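Local structure of dehydratase, IlvD/Edd family (5OYN) at residues I179-R184 against N320-G325; H209-G214 against K326-R331; R85-I90 against R253-A258. The protein catalyses the dehydration of D-xylonate to 2-dehydro-3-deoxy-D-arabinonate in D-xylose degradation, and that of D-gluconate with similar efficiency, using a [2Fe-2S] cluster and magnesium. One frame throughout, in Å; residues are numbered along the deposited sequence.

Contact 1 of 3, residues I179-R184 against N320-G325; sequences IWRSRR and NMQPAG
A small polar contact, its loop side buried, joins Arg181, on helix 177-187, to Gln322 and Pro323 in the loop between helices 306-312 and 329-335. One long side chain does the bridging. Arg181 has CG beside the backbone N and anti to the carbonyl carbon (chi1 -50°), and from there the chain runs extended to NE, carrying the guanidinium well clear of its helix. Arginine suits the place because it has the length to span the distance and a positively charged end suited to lying near carbonyl and amide oxygens. Its NH1 lies 3.4 Å from OE1 of Gln322, with the guanidinium and amide planes turned 41° apart. The NH2 is more distant, 4.2 Å from the carbonyl O of Pro323.

Gln322 is held chiefly within its own loop, where NE2 bonds to the carbonyl O of Lys326; OE1 also has a weak hydrogen bond with Thr177 OG1. The peptide between Gln322 and Pro323 is cis, a geometry that proline tolerates more readily than other residues. The bend is closed by the N-H of Gly325, its N 2.8 Å from O of Met321. The side chain of Pro323 is about 9 Å from that of the cluster ligand Cys210.

Asp503 forms a salt bridge with Arg184 and a weak, long ion pair with Arg181. Helix 177-187 also packs through Ile179 and Ser182 on helix 193-202, while Arg183 bridges to Asp31 of a second subunit.

Contact 2 of 3, residues H209-G214 against K326-R331; sequences HCNTMG and KYLGER. With FES (Fe2/s2 (inorganic) cluster), chain F.
Asn211 and Leu328 bury the most surface here, and they meet through backbone and side chain together. The carbonyl O of Asn211 accepts the N-H of Gly329, N to O 2.9 Å, with the donor in the carbonyl plane and a C=O...N angle of 157°; the bond bends at the hydrogen, to 134°. Leu328 is the N-cap of helix 329-335, so this oxygen satisfies an amide at the start of the helix, where no preceding turn supplies an acceptor. A CB on residue 329 would point toward this carbonyl, so glycine probably eases the close approach of the two backbones.

Leu328 straddles the chain opposite with its two methyls. CD1 of Leu328 rests against the amide of Asn211, 3.9 Å from its ND2, the two side chains crossing at a slant. CD2 of Leu328 lies 3.7 Å from CG2 of Thr212, and these side chains run side by side, pointing the same way. Both polar residues thus give leucine a surface to pack on while their polar groups are engaged elsewhere: OD1 of Asn211 with Ser175 OG, its ND2 with the carbonyl of Leu164, and OG1 of Thr212 with the carbonyl of Ser175. In Thr212, CG2 is anti to the carbonyl carbon and OG1 lies between that carbon and the backbone N, which separates the methyl's task from the hydroxyl's.

Just before Asn211, SG of Cys210 binds FE2 of the [2Fe-2S] cluster at 2.3 Å, and the carbonyl O of Cys210 takes a bond from ND1 of His209 at 2.7 Å. Cys69 and Cys137 are the cluster's other cysteine sites. The cluster-bearing loop runs between helices 193-202 and 215-225 with the start of helix 329-335 set against it.

Contact 3 of 3, residues R85-I90 against R253-A258; sequences RDAGGI and RIVDLA
Val255 points its CB at the end of helix 73-87 and divides its two methyls between Ala87 and Gly89. With chi1 at -50°, CG1 stands beside its own backbone N and CG2 between that N and the carbonyl carbon, and this fork fits the turn opposite. CG2 of Val255 meets the CB of Ala87, which points back toward it, and lies 3.5 Å from the carbonyl O of Ala87. CG1 of Val255 comes over bare backbone, 3.8 Å from N of Gly89. The contact is van der Waals packing, methyl on methyl at Ala87 and methyl on backbone at Gly89, and a compact, branched valine suits it.

The two glycines serve different ends. Gly88 takes a positive phi (107°) in a Schellman motif, a conformation in which a CB would press on the preceding carbonyl. Gly89 is needed for closeness, since a side chain there would run into CG1 of Val255. Replacing Val255 by alanine removes both methyls, which would probably open a gap over Gly89 and leave the Ala87 methyl without its apolar neighbour.

Arg253 and Asp256, one turn apart on helix 241-259, form a weak salt bridge, NH1 of Arg253 to OD2 of Asp256 at 3.4 Å, and Asp256 has a second partner in Arg13. Arg85 and Asp86 pair reciprocally with Asp86 and Arg85 of a third subunit.

Strand 56-61, helix 73-87 and strand 90-95 form a beta-alpha-beta crossover in the parallel sheet. Helix 241-259 packs on that sheet, Val255 touching strand 56-61 and Ile254 reaching strands 130-135 and 155-159, and the contact sets this helix against the turn that leads from helix 73-87 into strand 90-95.

In the fold
Contacts 1 and 2 share the loop from Asn320 to the start of helix 329-335: O of Gln322 lies 2.8 Å from N of Met213, a probable hydrogen bond tying the cis-proline bend to the cluster loop. Contact 2, buried beside the iron-sulfur site, combines a backbone bond with leucine packing. Contact 1 has buried loop residues but a partly exposed arginine, and its chemistry is a loose polar approach of the guanidinium to loop oxygens. Contact 3, mostly buried though Ala87 is partly exposed, lies far from the chain's centre and the annotated sites; valine methyls pack on an alanine methyl and glycine backbone. Arg85 and Asp86 beside it pair with a third subunit, whereas contacts 1 and 2 touch the second.

Contact 1 of 3, residues I179-R184 against N320-G325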
loop_
_atom_site.group_PDB
_atom_site.type_symbol
_atom_site.label_atom_id
_atom_site.label_comp_id
_atom_site.label_asym_id
_atom_site.label_seq_id
_atom_site.Cartn_x
_atom_site.Cartn_y
_atom_site.Cartn_z
ATOM N N ILE A 179 4.391 33.013 -5.544
ATOM C CA ILE A 179 3.115 33.570 -5.985
ATOM C C ILE A 179 3.095 35.085 -5.797
ATOM O O ILE A 179 2.711 35.828 -6.707
ATOM C CB ILE A 179 1.942 32.901 -5.247
ATOM C CG1 ILE A 179 1.953 31.374 -5.451
ATOM C CG2 ILE A 179 0.617 33.508 -5.695
ATOM C CD1 ILE A 179 2.106 30.913 -6.887
ATOM N N TRP A 180 3.506 35.569 -4.617
ATOM C CA TRP A 180 3.456 37.008 -4.345
ATOM C C TRP A 180 4.456 37.780 -5.196
ATOM O O TRP A 180 4.148 38.888 -5.647
ATOM C CB TRP A 180 3.704 37.287 -2.867
ATOM C CG TRP A 180 3.232 36.199 -1.977
ATOM C CD1 TRP A 180 3.958 35.551 -1.014
ATOM C CD2 TRP A 180 1.930 35.617 -1.961
ATOM N NE1 TRP A 180 3.184 34.594 -0.404
ATOM C CE2 TRP A 180 1.936 34.610 -0.970
ATOM C CE3 TRP A 180 0.757 35.844 -2.687
ATOM C CZ2 TRP A 180 0.807 33.840 -0.678
ATOM C CZ3 TRP A 180 -0.368 35.062 -2.401
ATOM C CH2 TRP A 180 -0.333 34.080 -1.402
ATOM N N ARG A 181 5.661 37.229 -5.422
ATOM C CA ARG A 181 6.605 37.888 -6.327
ATOM C C ARG A 181 6.120 37.838 -7.767
ATOM O O ARG A 181 6.400 38.749 -8.547
ATOM C CB ARG A 181 8.003 37.262 -6.243
ATOM C CG ARG A 181 8.541 37.121 -4.836
ATOM C CD ARG A 181 10.064 37.076 -4.742
ATOM N NE ARG A 181 10.472 37.574 -3.420
ATOM C CZ ARG A 181 11.288 36.940 -2.574
ATOM N NH1 ARG A 181 11.827 35.763 -2.907
ATOM N NH2 ARG A 181 11.570 37.490 -1.390
ATOM N N SER A 182 5.403 36.792 -8.147
ATOM C CA SER A 182 4.963 36.704 -9.528
ATOM C C SER A 182 3.732 37.547 -9.784
ATOM O O SER A 182 3.500 37.928 -10.937
ATOM C CB SER A 182 4.703 35.244 -9.920
ATOM O OG SER A 182 5.935 34.603 -10.222
ATOM N N ARG A 183 2.938 37.831 -8.743
ATOM C CA ARG A 183 1.841 38.785 -8.882
ATOM C C ARG A 183 2.365 40.170 -9.254
ATOM O O ARG A 183 1.710 40.908 -9.999
ATOM C CB ARG A 183 1.021 38.842 -7.587
ATOM C CG ARG A 183 0.020 37.700 -7.423
ATOM C CD ARG A 183 -1.285 38.150 -6.774
ATOM N NE ARG A 183 -1.365 37.809 -5.352
ATOM C CZ ARG A 183 -2.481 37.468 -4.698
ATOM N NH1 ARG A 183 -3.654 37.411 -5.313
ATOM N NH2 ARG A 183 -2.430 37.188 -3.404
ATOM N N ARG A 184 3.561 40.521 -8.778
ATOM C CA ARG A 184 4.128 41.833 -9.051
ATOM C C ARG A 184 4.716 41.911 -10.452
ATOM O O ARG A 184 4.566 42.930 -11.135
ATOM C CB ARG A 184 5.189 42.162 -8.000
ATOM C CG ARG A 184 4.609 42.217 -6.596
ATOM C CD ARG A 184 5.627 42.707 -5.600
ATOM N NE ARG A 184 5.554 41.977 -4.340
ATOM C CZ ARG A 184 6.587 41.343 -3.792
ATOM N NH1 ARG A 184 7.773 41.357 -4.401
ATOM N NH2 ARG A 184 6.435 40.703 -2.637
ATOM N N ASN A 320 18.505 32.360 7.564
ATOM C CA ASN A 320 18.606 33.042 6.276
ATOM C C ASN A 320 17.707 32.349 5.250
ATOM O O ASN A 320 18.152 31.789 4.256
ATOM C CB ASN A 320 20.056 33.081 5.819
ATOM C CG ASN A 320 20.266 34.043 4.677
ATOM O OD1 ASN A 320 19.343 34.774 4.296
ATOM N ND2 ASN A 320 21.470 34.037 4.104
ATOM N N MET A 321 16.405 32.454 5.493
ATOM C CA MET A 321 15.394 31.692 4.786
ATOM C C MET A 321 14.283 32.607 4.280
ATOM O O MET A 321 13.763 33.435 5.037
ATOM C CB MET A 321 14.811 30.628 5.721
ATOM C CG MET A 321 14.487 29.309 5.071
ATOM S SD MET A 321 13.977 28.102 6.301
ATOM C CE MET A 321 12.479 27.474 5.519
ATOM N N GLN A 322 13.888 32.425 3.012
ATOM C CA GLN A 322 12.699 33.063 2.458
ATOM C C GLN A 322 11.499 32.851 3.374
ATOM O O GLN A 322 11.360 31.773 3.962
ATOM C CB GLN A 322 12.418 32.505 1.061
ATOM C CG GLN A 322 13.091 33.303 -0.031
ATOM C CD GLN A 322 13.124 32.605 -1.378
ATOM O OE1 GLN A 322 12.105 32.496 -2.068
ATOM N NE2 GLN A 322 14.306 32.133 -1.766
ATOM N N PRO A 323 10.598 33.833 3.523
ATOM C CA PRO A 323 10.541 35.150 2.869
ATOM C C PRO A 323 11.473 36.206 3.456
ATOM O O PRO A 323 11.812 37.148 2.746
ATOM C CB PRO A 323 9.080 35.570 3.063
ATOM C CG PRO A 323 8.667 34.896 4.297
ATOM C CD PRO A 323 9.402 33.580 4.341
ATOM N N ALA A 324 11.892 36.055 4.714
ATOM C CA ALA A 324 12.767 37.064 5.305
ATOM C C ALA A 324 14.143 37.098 4.647
ATOM O O ALA A 324 14.758 38.166 4.562
ATOM C CB ALA A 324 12.911 36.821 6.806
ATOM N N GLY A 325 14.640 35.958 4.176
ATOM C CA GLY A 325 16.007 35.839 3.700
ATOM C C GLY A 325 16.075 35.131 2.359
ATOM O O GLY A 325 15.220 35.311 1.483
#

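Contact 2 of 3, residues H209-G214 against K326-R331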
loop_
_atom_site.group_PDB
_atom_site.type_symbol
_atom_site.label_atom_id
_atom_site.label_comp_id
_atom_site.label_asym_id
_atom_site.label_seq_id
_atom_site.Cartn_x
_atom_site.Cartn_y
_atom_site.Cartn_z
ATOM N N HIS A 209 5.676 19.910 2.750
ATOM C CA HIS A 209 4.922 21.150 2.900
ATOM C C HIS A 209 5.712 22.315 2.302
ATOM O O HIS A 209 6.781 22.127 1.709
ATOM C CB HIS A 209 4.535 21.382 4.368
ATOM C CG HIS A 209 5.687 21.631 5.298
ATOM N ND1 HIS A 209 6.477 22.760 5.227
ATOM C CD2 HIS A 209 6.140 20.920 6.361
ATOM C CE1 HIS A 209 7.394 22.709 6.178
ATOM N NE2 HIS A 209 7.206 21.608 6.886
ATOM N N CYS A 210 5.161 23.527 2.420
ATOM C CA CYS A 210 5.813 24.705 1.850
ATOM C C CYS A 210 7.258 24.788 2.326
ATOM O O CYS A 210 7.543 24.559 3.502
ATOM C CB CYS A 210 5.033 25.967 2.228
ATOM S SG CYS A 210 3.412 26.047 1.408
ATOM N N ASN A 211 8.179 25.061 1.398
ATOM C CA ASN A 211 9.609 24.945 1.674
ATOM C C ASN A 211 10.247 26.257 2.109
ATOM O O ASN A 211 11.466 26.300 2.297
ATOM C CB ASN A 211 10.363 24.378 0.452
ATOM C CG ASN A 211 10.117 25.171 -0.828
ATOM O OD1 ASN A 211 9.630 26.309 -0.794
ATOM N ND2 ASN A 211 10.466 24.571 -1.974
ATOM N N THR A 212 9.460 27.318 2.247
ATOM C CA THR A 212 9.854 28.577 2.865
ATOM C C THR A 212 9.520 28.547 4.358
ATOM O O THR A 212 8.818 27.655 4.845
ATOM C CB THR A 212 9.124 29.725 2.186
ATOM O OG1 THR A 212 7.778 29.309 1.911
ATOM C CG2 THR A 212 9.808 30.081 0.877
ATOM N N MET A 213 10.015 29.540 5.098
ATOM C CA MET A 213 9.679 29.650 6.519
ATOM C C MET A 213 8.279 30.248 6.700
ATOM O O MET A 213 8.084 31.316 7.279
ATOM C CB MET A 213 10.728 30.472 7.245
ATOM C CG MET A 213 10.479 30.615 8.742
ATOM S SD MET A 213 10.622 29.062 9.622
ATOM C CE MET A 213 12.387 28.790 9.418
ATOM N N GLY A 214 7.293 29.541 6.169
ATOM C CA GLY A 214 5.905 29.925 6.296
ATOM C C GLY A 214 5.283 29.315 7.531
ATOM O O GLY A 214 5.972 28.944 8.485
ATOM N N LYS A 326 17.096 34.282 2.224
ATOM C CA LYS A 326 17.585 33.790 0.939
ATOM C C LYS A 326 17.289 32.322 0.646
ATOM O O LYS A 326 16.797 32.004 -0.440
ATOM C CB LYS A 326 19.094 34.034 0.882
ATOM C CG LYS A 326 19.773 33.526 -0.350
ATOM C CD LYS A 326 21.272 33.729 -0.222
ATOM C CE LYS A 326 21.964 33.630 -1.566
ATOM N NZ LYS A 326 22.972 32.552 -1.501
ATOM N N TYR A 327 17.584 31.403 1.564
ATOM C CA TYR A 327 17.550 29.976 1.253
ATOM C C TYR A 327 16.196 29.350 1.596
ATOM O O TYR A 327 15.223 30.034 1.911
ATOM C CB TYR A 327 18.694 29.259 1.963
ATOM C CG TYR A 327 20.043 29.800 1.556
ATOM C CD1 TYR A 327 20.607 29.476 0.328
ATOM C CD2 TYR A 327 20.749 30.665 2.393
ATOM C CE1 TYR A 327 21.851 29.986 -0.051
ATOM C CE2 TYR A 327 21.992 31.176 2.024
ATOM C CZ TYR A 327 22.533 30.834 0.804
ATOM O OH TYR A 327 23.759 31.344 0.441
ATOM N N LEU A 328 16.119 28.025 1.505
ATOM C CA LEU A 328 14.877 27.296 1.712
ATOM C C LEU A 328 15.103 26.160 2.702
ATOM O O LEU A 328 16.186 26.052 3.286
ATOM C CB LEU A 328 14.348 26.770 0.382
ATOM C CG LEU A 328 14.080 27.792 -0.729
ATOM C CD1 LEU A 328 13.494 27.103 -1.946
ATOM C CD2 LEU A 328 13.142 28.866 -0.275
ATOM N N GLY A 329 14.093 25.302 2.879
ATOM C CA GLY A 329 14.116 24.323 3.962
ATOM C C GLY A 329 15.301 23.369 3.941
ATOM O O GLY A 329 15.774 22.938 4.996
ATOM N N GLU A 330 15.802 23.030 2.757
ATOM C CA GLU A 330 16.932 22.114 2.690
ATOM C C GLU A 330 18.163 22.709 3.351
ATOM O O GLU A 330 18.807 22.060 4.180
ATOM C CB GLU A 330 17.236 21.753 1.242
ATOM C CG GLU A 330 16.260 20.759 0.625
ATOM C CD GLU A 330 16.868 20.050 -0.555
ATOM O OE1 GLU A 330 17.680 19.140 -0.298
ATOM O OE2 GLU A 330 16.564 20.412 -1.723
ATOM N N ARG A 331 18.522 23.941 2.987
ATOM C CA ARG A 331 19.701 24.557 3.592
ATOM C C ARG A 331 19.505 24.755 5.096
ATOM O O ARG A 331 20.440 24.549 5.890
ATOM C CB ARG A 331 20.017 25.878 2.899
ATOM C CG ARG A 331 20.616 25.729 1.502
ATOM C CD ARG A 331 21.976 25.034 1.518
ATOM N NE ARG A 331 23.022 25.725 2.282
ATOM C CZ ARG A 331 23.801 26.706 1.811
ATOM N NH1 ARG A 331 23.650 27.157 0.575
ATOM N NH2 ARG A 331 24.739 27.244 2.583
HETATM FE FE1 FES F . 0.105 22.927 2.958
HETATM FE FE2 FES F . 1.352 25.661 2.425
HETATM S S1 FES F . -0.132 24.426 1.359
HETATM S S2 FES F . 1.937 23.929 3.658
#

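Contact 3 of 3, residues R85-I90 against R253-A258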
loop_
_atom_site.group_PDB
_atom_site.type_symbol
_atom_site.label_atom_id
_atom_site.label_comp_id
_atom_site.label_asym_id
_atom_site.label_seq_id
_atom_site.Cartn_x
_atom_site.Cartn_y
_atom_site.Cartn_z
ATOM N N ARG A 85 6.074 -0.995 17.420
ATOM C CA ARG A 85 6.086 -2.434 17.669
ATOM C C ARG A 85 7.414 -2.913 18.244
ATOM O O ARG A 85 7.431 -3.800 19.106
ATOM C CB ARG A 85 5.744 -3.204 16.391
ATOM C CG ARG A 85 4.372 -3.813 16.496
ATOM C CD ARG A 85 3.903 -4.433 15.221
ATOM N NE ARG A 85 2.462 -4.264 15.058
ATOM C CZ ARG A 85 1.546 -4.966 15.722
ATOM N NH1 ARG A 85 1.921 -5.892 16.598
ATOM N NH2 ARG A 85 0.250 -4.741 15.509
ATOM N N ASP A 86 8.536 -2.368 17.771
ATOM C CA ASP A 86 9.815 -2.745 18.364
ATOM C C ASP A 86 9.824 -2.413 19.841
ATOM O O ASP A 86 10.338 -3.178 20.667
ATOM C CB ASP A 86 10.974 -2.034 17.658
ATOM C CG ASP A 86 11.404 -2.741 16.387
ATOM O OD1 ASP A 86 10.594 -3.532 15.837
ATOM O OD2 ASP A 86 12.554 -2.514 15.940
ATOM N N ALA A 87 9.206 -1.302 20.188
ATOM C CA ALA A 87 9.268 -0.757 21.525
ATOM C C ALA A 87 8.175 -1.305 22.431
ATOM O O ALA A 87 8.205 -1.040 23.640
ATOM C CB ALA A 87 9.200 0.776 21.445
ATOM N N GLY A 88 7.214 -2.042 21.886
ATOM C CA GLY A 88 6.265 -2.785 22.683
ATOM C C GLY A 88 4.843 -2.275 22.761
ATOM O O GLY A 88 4.135 -2.653 23.687
ATOM N N GLY A 89 4.408 -1.423 21.834
ATOM C CA GLY A 89 3.025 -1.020 21.740
ATOM C C GLY A 89 2.327 -1.664 20.550
ATOM O O GLY A 89 2.900 -2.423 19.765
ATOM N N ILE A 90 1.047 -1.340 20.434
ATOM C CA ILE A 90 0.189 -1.819 19.358
ATOM C C ILE A 90 -0.303 -0.590 18.600
ATOM O O ILE A 90 -1.034 0.230 19.163
ATOM C CB ILE A 90 -0.997 -2.643 19.892
ATOM C CG1 ILE A 90 -0.508 -3.841 20.714
ATOM C CG2 ILE A 90 -1.906 -3.086 18.762
ATOM C CD1 ILE A 90 0.051 -4.973 19.878
ATOM N N ARG A 253 9.578 6.232 20.761
ATOM C CA ARG A 253 9.482 7.121 21.909
ATOM C C ARG A 253 8.065 7.196 22.463
ATOM O O ARG A 253 7.887 7.443 23.658
ATOM C CB ARG A 253 9.973 8.510 21.527
ATOM C CG ARG A 253 10.015 9.477 22.675
ATOM C CD ARG A 253 10.795 8.886 23.836
ATOM N NE ARG A 253 10.699 9.725 25.023
ATOM C CZ ARG A 253 11.215 9.414 26.206
ATOM N NH1 ARG A 253 11.869 8.273 26.367
ATOM N NH2 ARG A 253 11.073 10.250 27.229
ATOM N N ILE A 254 7.045 7.000 21.629
ATOM C CA ILE A 254 5.695 7.279 22.111
ATOM C C ILE A 254 5.241 6.198 23.072
ATOM O O ILE A 254 4.397 6.453 23.934
ATOM C CB ILE A 254 4.704 7.457 20.941
ATOM C CG1 ILE A 254 3.353 8.012 21.425
ATOM C CG2 ILE A 254 4.480 6.140 20.203
ATOM C CD1 ILE A 254 3.423 9.115 22.451
ATOM N N VAL A 255 5.782 4.984 22.969
ATOM C CA VAL A 255 5.384 3.982 23.949
ATOM C C VAL A 255 6.046 4.283 25.293
ATOM O O VAL A 255 5.417 4.148 26.353
ATOM C CB VAL A 255 5.675 2.549 23.447
ATOM C CG1 VAL A 255 5.127 2.341 22.052
ATOM C CG2 VAL A 255 7.135 2.245 23.479
ATOM N N ASP A 256 7.307 4.742 25.268
ATOM C CA ASP A 256 7.959 5.244 26.476
ATOM C C ASP A 256 7.098 6.304 27.161
ATOM O O ASP A 256 6.810 6.210 28.358
ATOM C CB ASP A 256 9.325 5.829 26.122
ATOM C CG ASP A 256 10.386 4.773 25.902
ATOM O OD1 ASP A 256 10.254 3.655 26.454
ATOM O OD2 ASP A 256 11.367 5.084 25.183
ATOM N N LEU A 257 6.665 7.315 26.406
ATOM C CA LEU A 257 5.799 8.342 26.965
ATOM C C LEU A 257 4.503 7.759 27.506
ATOM O O LEU A 257 3.889 8.344 28.403
ATOM C CB LEU A 257 5.478 9.401 25.913
ATOM C CG LEU A 257 6.567 10.292 25.330
ATOM C CD1 LEU A 257 5.885 11.308 24.434
ATOM C CD2 LEU A 257 7.340 10.992 26.433
ATOM N N ALA A 258 4.050 6.634 26.962
ATOM C CA ALA A 258 2.834 6.027 27.490
ATOM C C ALA A 258 3.093 5.357 28.831
ATOM O O ALA A 258 2.250 5.425 29.731
ATOM C CB ALA A 258 2.261 5.019 26.494
#